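Local atomic coordinates of nucleoprotein (Human coronavirus NL63, PDB entry 5N4K), a protein that probably packages the positive-strand viral RNA genome into a helical ribonucleocapsid and takes part in virion assembly, this chain being its N-terminal RNA-binding domain. Residues P48-I54 with K136-P142; Q62-V68 with G107-K113. All blocks are in the same frame, centred on the assembly; numbering follows the deposited sequence.

Interaction 1 (P48-I54 with K136-P142). With SO4 (sulfate ion), chain J; SO4 (sulfate ion), chain G.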
# COMPACT_ATOMS: atom_id res chain seq x y z
N PRO A 48 -4.45 0.66 19.69
CA PRO A 48 -3.75 -0.02 20.81
C PRO A 48 -2.78 -1.09 20.33
O PRO A 48 -2.97 -1.72 19.29
CB PRO A 48 -4.88 -0.63 21.63
CG PRO A 48 -6.04 0.25 21.27
CD PRO A 48 -5.92 0.54 19.84
N ARG A 49 -1.73 -1.35 21.17
CA ARG A 49 -0.69 -2.30 20.90
C ARG A 49 -1.20 -3.64 20.57
O ARG A 49 -0.51 -4.41 19.88
CB ARG A 49 0.23 -2.40 22.12
CG ARG A 49 -0.39 -3.11 23.34
CD ARG A 49 0.40 -3.20 24.59
NE ARG A 49 -0.39 -3.89 25.57
CZ ARG A 49 -0.47 -5.19 25.71
NH1 ARG A 49 0.33 -5.99 25.04
NH2 ARG A 49 -1.34 -5.71 26.57
N ASN A 50 -2.38 -4.05 21.10
CA ASN A 50 -2.86 -5.37 21.02
C ASN A 50 -4.21 -5.46 20.28
O ASN A 50 -4.95 -6.43 20.47
CB ASN A 50 -3.03 -6.02 22.42
CG ASN A 50 -3.89 -5.15 23.32
OD1 ASN A 50 -4.12 -3.98 23.15
ND2 ASN A 50 -4.26 -5.82 24.46
N LEU A 51 -4.44 -4.54 19.34
CA LEU A 51 -5.72 -4.50 18.58
C LEU A 51 -5.60 -5.47 17.43
O LEU A 51 -5.43 -5.08 16.25
CB LEU A 51 -6.00 -3.12 18.16
CG LEU A 51 -7.47 -2.97 17.58
CD1 LEU A 51 -8.48 -2.99 18.73
CD2 LEU A 51 -7.66 -1.72 16.78
N VAL A 52 -5.78 -6.76 17.72
CA VAL A 52 -5.77 -7.85 16.77
C VAL A 52 -7.19 -8.43 16.63
O VAL A 52 -7.72 -8.91 17.65
CB VAL A 52 -4.78 -9.01 17.15
CG1 VAL A 52 -4.73 -10.02 16.09
CG2 VAL A 52 -3.37 -8.47 17.47
N PRO A 53 -7.76 -8.46 15.41
CA PRO A 53 -9.09 -9.11 15.26
C PRO A 53 -9.05 -10.49 15.72
O PRO A 53 -8.11 -11.23 15.60
CB PRO A 53 -9.35 -9.06 13.77
CG PRO A 53 -8.54 -7.95 13.28
CD PRO A 53 -7.28 -7.87 14.15
N ILE A 54 -10.18 -10.94 16.28
CA ILE A 54 -10.33 -12.31 16.78
C ILE A 54 -10.89 -13.30 15.72
O ILE A 54 -11.67 -12.87 14.91
CB ILE A 54 -11.33 -12.29 18.01
CG1 ILE A 54 -10.75 -11.48 19.18
CG2 ILE A 54 -11.73 -13.69 18.46
CD1 ILE A 54 -11.79 -11.04 20.18
N LYS A 136 -13.82 -8.24 15.31
CA LYS A 136 -14.22 -8.13 16.73
C LYS A 136 -12.94 -8.21 17.56
O LYS A 136 -11.99 -8.93 17.17
CB LYS A 136 -15.11 -9.33 17.08
CG LYS A 136 -16.43 -9.32 16.31
CD LYS A 136 -17.43 -8.46 16.99
CE LYS A 136 -18.05 -9.34 18.11
NZ LYS A 136 -18.36 -8.84 19.48
N PHE A 137 -12.99 -7.58 18.73
CA PHE A 137 -11.84 -7.37 19.60
C PHE A 137 -12.11 -7.79 21.04
O PHE A 137 -13.28 -7.73 21.53
CB PHE A 137 -11.35 -5.97 19.54
CG PHE A 137 -11.05 -5.48 18.12
CD1 PHE A 137 -9.93 -5.90 17.44
CD2 PHE A 137 -11.95 -4.66 17.48
CE1 PHE A 137 -9.66 -5.46 16.14
CE2 PHE A 137 -11.70 -4.24 16.15
CZ PHE A 137 -10.56 -4.66 15.52
N SER A 138 -11.05 -8.04 21.73
CA SER A 138 -11.01 -8.33 23.20
C SER A 138 -10.94 -7.10 24.08
O SER A 138 -10.97 -7.17 25.34
CB SER A 138 -9.69 -9.17 23.49
OG SER A 138 -9.68 -10.27 22.72
N ILE A 139 -10.77 -5.95 23.50
CA ILE A 139 -10.65 -4.68 24.11
C ILE A 139 -11.67 -3.72 23.48
O ILE A 139 -12.09 -3.94 22.36
CB ILE A 139 -9.24 -4.06 24.04
CG1 ILE A 139 -8.75 -3.97 22.61
CG2 ILE A 139 -8.22 -4.91 24.75
CD1 ILE A 139 -7.51 -3.07 22.45
N ALA A 140 -12.01 -2.66 24.18
CA ALA A 140 -12.83 -1.57 23.66
C ALA A 140 -12.06 -0.88 22.54
O ALA A 140 -10.87 -0.74 22.64
CB ALA A 140 -13.19 -0.57 24.74
N LEU A 141 -12.76 -0.43 21.52
CA LEU A 141 -12.16 0.51 20.58
C LEU A 141 -12.02 1.83 21.18
O LEU A 141 -12.99 2.35 21.81
CB LEU A 141 -13.01 0.69 19.34
CG LEU A 141 -12.95 -0.43 18.33
CD1 LEU A 141 -13.87 -0.26 17.15
CD2 LEU A 141 -11.58 -0.75 17.78
N PRO A 142 -10.89 2.49 21.06
CA PRO A 142 -10.79 3.89 21.40
C PRO A 142 -11.77 4.77 20.65
O PRO A 142 -12.22 4.40 19.58
CB PRO A 142 -9.31 4.22 21.04
CG PRO A 142 -8.60 2.87 21.03
CD PRO A 142 -9.61 1.97 20.46
S SO4 J . -3.04 -8.74 25.63
O1 SO4 J . -4.02 -7.65 25.75
O2 SO4 J . -3.30 -9.68 26.73
O3 SO4 J . -1.62 -8.30 25.69
O4 SO4 J . -3.02 -9.23 24.35
S SO4 G . -1.64 -0.21 26.54
O1 SO4 G . -1.92 0.61 27.73
O2 SO4 G . -1.77 -1.70 26.80
O3 SO4 G . -2.54 0.07 25.33
O4 SO4 G . -0.42 0.30 25.98
O HOH W 1 -12.81 -10.71 14.12
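Leu51 lays its CD1 methyl over one face of the Phe137 ring. CD1 is 3.7 Å from the ring centroid and 19° off the ring normal, a CH-pi contact shifted toward the ring rim. With chi1 at -170° the Leu51 branch lies beside its own carbonyl carbon, and chi2 of 75° swings CD1 over the ring. The same methyl also meets Ile139 CD1 and Leu141 CD2. The Val52 carbonyl O sits at the edge of the Phe137 ring, near its plane, 3.7 Å from CD1 of Phe137. Pro53 runs alongside the ring. Trp66, from strand 63-73, touches both Pro53 and Phe137.

Neither segment is regular helix or strand. The contact joins two loops of the coronavirus nucleocapsid N-terminal domain, one leading to strand 63-73 and the other to strand 145-147. A type I turn from Pro48 to Leu51 shapes the first loop. On this turn the Arg49 guanidinium bonds two sulfate ions, probably from the crystallisation liquor, through NE to one and NH2 to the other.

Ile139 sends CD1 into the turn, 3.7 Å from Pro48 CB and 3.6 Å from Asn50 OD1. The Pro48 and Pro142 rings meet beyond it through their CG atoms. At the other end, Ile54 N donates to Lys136 O at 2.8 Å, nearly in line with the carbonyl. One water links Ile54 O to Lys136 N. Ile54 CD1 packs 3.4 Å from Ser138 OG, which is hydrogen-bonded to Lys113 NZ.

Interaction 2 (Q62-V68 with G107-K113); sequences QIGYWNV and GVVWVAK
Trp66 and Val109 form a hydrogen-bonded pair: Trp66 N donates to Val109 O at 2.8 Å, and Val109 N bonds back to Trp66 O. They belong to an antiparallel ladder in the sheet of the N-terminal domain, where strand 108-112, outermost within this chain, lies beside strand 63-73. Gly64 and Val111 repeat the two-bond pattern. Single bonds, Lys113 N to Gln62 O and Val68 N to Gly107 O, extend it at the two ends.

On one face, Tyr65 and Trp110 lie side by side in an offset edge-to-face pair, the Tyr65 edge toward the Trp110 six-membered ring, planes at 60° and centroids 5.4 Å apart. Tyr65 CB lies over that ring, a CH-pi contact; chi1 of 58° leans the phenol alongside the indole. Val108 CG1, offset toward the rim of the same face, meets Tyr65 CB at 3.7 Å. Tyr65 OH is hydrogen-bonded to Thr93 O and His96 N.

On the other face, Val111 CG1 meets the Trp66 indole edge in plane. Trp66 NE1 bonds Leu51 O, and Phe88 packs edge-to-face. Gln62 NE2 bonds to Lys56 O and Asn58 O, and Lys113 NZ to Ser138 OG. One water bridges Gln62 OE1 (2.7 Å) and Lys113 NZ (2.9 Å).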
# COMPACT_ATOMS: atom_id res chain seq x y z
N GLN A 62 -1.49 -14.41 16.60
CA GLN A 62 -2.34 -13.23 16.86
C GLN A 62 -1.45 -11.98 16.86
O GLN A 62 -1.17 -11.33 17.84
CB GLN A 62 -3.11 -13.33 18.15
CG GLN A 62 -3.99 -14.60 18.31
CD GLN A 62 -4.86 -14.83 17.10
OE1 GLN A 62 -5.70 -13.98 16.83
NE2 GLN A 62 -4.67 -15.87 16.42
N ILE A 63 -0.99 -11.64 15.64
CA ILE A 63 0.05 -10.63 15.45
C ILE A 63 -0.04 -10.14 13.97
O ILE A 63 -0.26 -10.96 13.07
CB ILE A 63 1.44 -11.23 15.79
CG1 ILE A 63 2.53 -10.19 15.60
CG2 ILE A 63 1.71 -12.52 15.03
CD1 ILE A 63 3.80 -10.60 16.36
N GLY A 64 0.21 -8.85 13.76
CA GLY A 64 0.23 -8.35 12.41
C GLY A 64 0.28 -6.87 12.43
O GLY A 64 0.89 -6.23 13.28
N TYR A 65 -0.35 -6.28 11.39
CA TYR A 65 -0.32 -4.82 11.24
C TYR A 65 -1.61 -4.27 10.64
O TYR A 65 -2.32 -5.00 9.93
CB TYR A 65 0.92 -4.33 10.35
CG TYR A 65 0.91 -4.95 8.95
CD1 TYR A 65 1.42 -6.22 8.70
CD2 TYR A 65 0.34 -4.28 7.87
CE1 TYR A 65 1.42 -6.78 7.41
CE2 TYR A 65 0.33 -4.82 6.62
CZ TYR A 65 0.84 -6.06 6.39
OH TYR A 65 0.73 -6.61 5.13
N TRP A 66 -1.83 -3.00 10.94
CA TRP A 66 -2.86 -2.17 10.28
C TRP A 66 -2.17 -1.28 9.28
O TRP A 66 -1.24 -0.60 9.60
CB TRP A 66 -3.64 -1.39 11.30
CG TRP A 66 -4.48 -2.18 12.21
CD1 TRP A 66 -4.11 -2.73 13.41
CD2 TRP A 66 -5.85 -2.59 12.02
NE1 TRP A 66 -5.12 -3.40 13.97
CE2 TRP A 66 -6.21 -3.35 13.14
CE3 TRP A 66 -6.76 -2.42 10.99
CZ2 TRP A 66 -7.50 -3.90 13.27
CZ3 TRP A 66 -8.05 -2.97 11.10
CH2 TRP A 66 -8.38 -3.70 12.21
N ASN A 67 -2.65 -1.31 8.05
CA ASN A 67 -2.06 -0.53 6.93
C ASN A 67 -2.99 0.69 6.66
O ASN A 67 -4.18 0.50 6.40
CB ASN A 67 -1.98 -1.40 5.67
CG ASN A 67 -1.04 -0.87 4.67
OD1 ASN A 67 0.00 -0.37 5.02
ND2 ASN A 67 -1.42 -1.00 3.42
N VAL A 68 -2.43 1.85 6.75
CA VAL A 68 -3.19 3.08 6.51
C VAL A 68 -3.44 3.33 5.06
O VAL A 68 -2.49 3.28 4.25
CB VAL A 68 -2.47 4.24 7.20
CG1 VAL A 68 -3.13 5.60 6.90
CG2 VAL A 68 -2.27 4.08 8.68
N GLY A 107 2.79 4.59 7.87
CA GLY A 107 1.46 4.12 7.59
C GLY A 107 1.23 2.70 8.01
O GLY A 107 0.17 2.11 7.78
N VAL A 108 2.22 2.03 8.58
CA VAL A 108 2.08 0.64 9.03
C VAL A 108 2.12 0.66 10.56
O VAL A 108 3.07 1.12 11.20
CB VAL A 108 3.20 -0.28 8.48
CG1 VAL A 108 3.07 -1.68 8.98
CG2 VAL A 108 3.12 -0.12 6.92
N VAL A 109 1.06 0.15 11.18
CA VAL A 109 0.90 0.21 12.61
C VAL A 109 0.87 -1.20 13.16
O VAL A 109 -0.00 -2.02 12.81
CB VAL A 109 -0.37 0.95 13.02
CG1 VAL A 109 -0.48 0.99 14.58
CG2 VAL A 109 -0.37 2.33 12.45
N TRP A 110 1.79 -1.61 14.06
CA TRP A 110 1.96 -2.97 14.48
C TRP A 110 1.15 -3.37 15.72
O TRP A 110 1.07 -2.56 16.68
CB TRP A 110 3.46 -3.17 14.72
CG TRP A 110 4.26 -2.97 13.44
CD1 TRP A 110 4.92 -1.84 13.04
CD2 TRP A 110 4.46 -3.95 12.44
NE1 TRP A 110 5.54 -2.09 11.84
CE2 TRP A 110 5.28 -3.35 11.43
CE3 TRP A 110 4.00 -5.23 12.25
CZ2 TRP A 110 5.59 -4.07 10.29
CZ3 TRP A 110 4.37 -5.96 11.13
CH2 TRP A 110 5.19 -5.34 10.17
N VAL A 111 0.66 -4.58 15.70
CA VAL A 111 -0.19 -5.07 16.81
C VAL A 111 0.14 -6.48 17.09
O VAL A 111 0.49 -7.31 16.23
CB VAL A 111 -1.70 -4.90 16.50
CG1 VAL A 111 -2.12 -3.44 16.55
CG2 VAL A 111 -2.06 -5.60 15.18
N ALA A 112 0.02 -6.87 18.40
CA ALA A 112 0.20 -8.26 18.81
C ALA A 112 -0.47 -8.48 20.15
O ALA A 112 -0.45 -7.59 20.99
CB ALA A 112 1.70 -8.60 19.00
N LYS A 113 -1.03 -9.66 20.32
CA LYS A 113 -1.52 -10.05 21.61
C LYS A 113 -0.50 -10.89 22.38
O LYS A 113 0.42 -11.42 21.81
CB LYS A 113 -2.75 -10.88 21.45
CG LYS A 113 -3.96 -10.04 21.05
CD LYS A 113 -5.16 -11.01 21.08
CE LYS A 113 -6.46 -10.33 21.25
NZ LYS A 113 -7.57 -11.27 21.00
O HOH W 2 -6.89 -11.95 18.25

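Following the chain from the N terminus, segment 48-54 comes first, in the loop after helix 43-46. Segment 62-68 then opens strand 63-73, and 107-113 carries strand 108-112. Their pairing in interaction 2 closes a loop that includes strand 80-90. Segment 136-142 comes last and returns to 48-54, so interaction 1 closes a longer loop with interaction 2 wholly within it. The two do not cross. Interaction 2 joins two neighbouring strands; interaction 1 ties two loops together beside them. The two side-chain bonds from Trp66 and Lys113 connect the contacts. Backbone hydrogen bonding of Arg49 with Ala112 ties the 48-51 turn to strand 108-112, and Asn50 CB packs against Ala112 O.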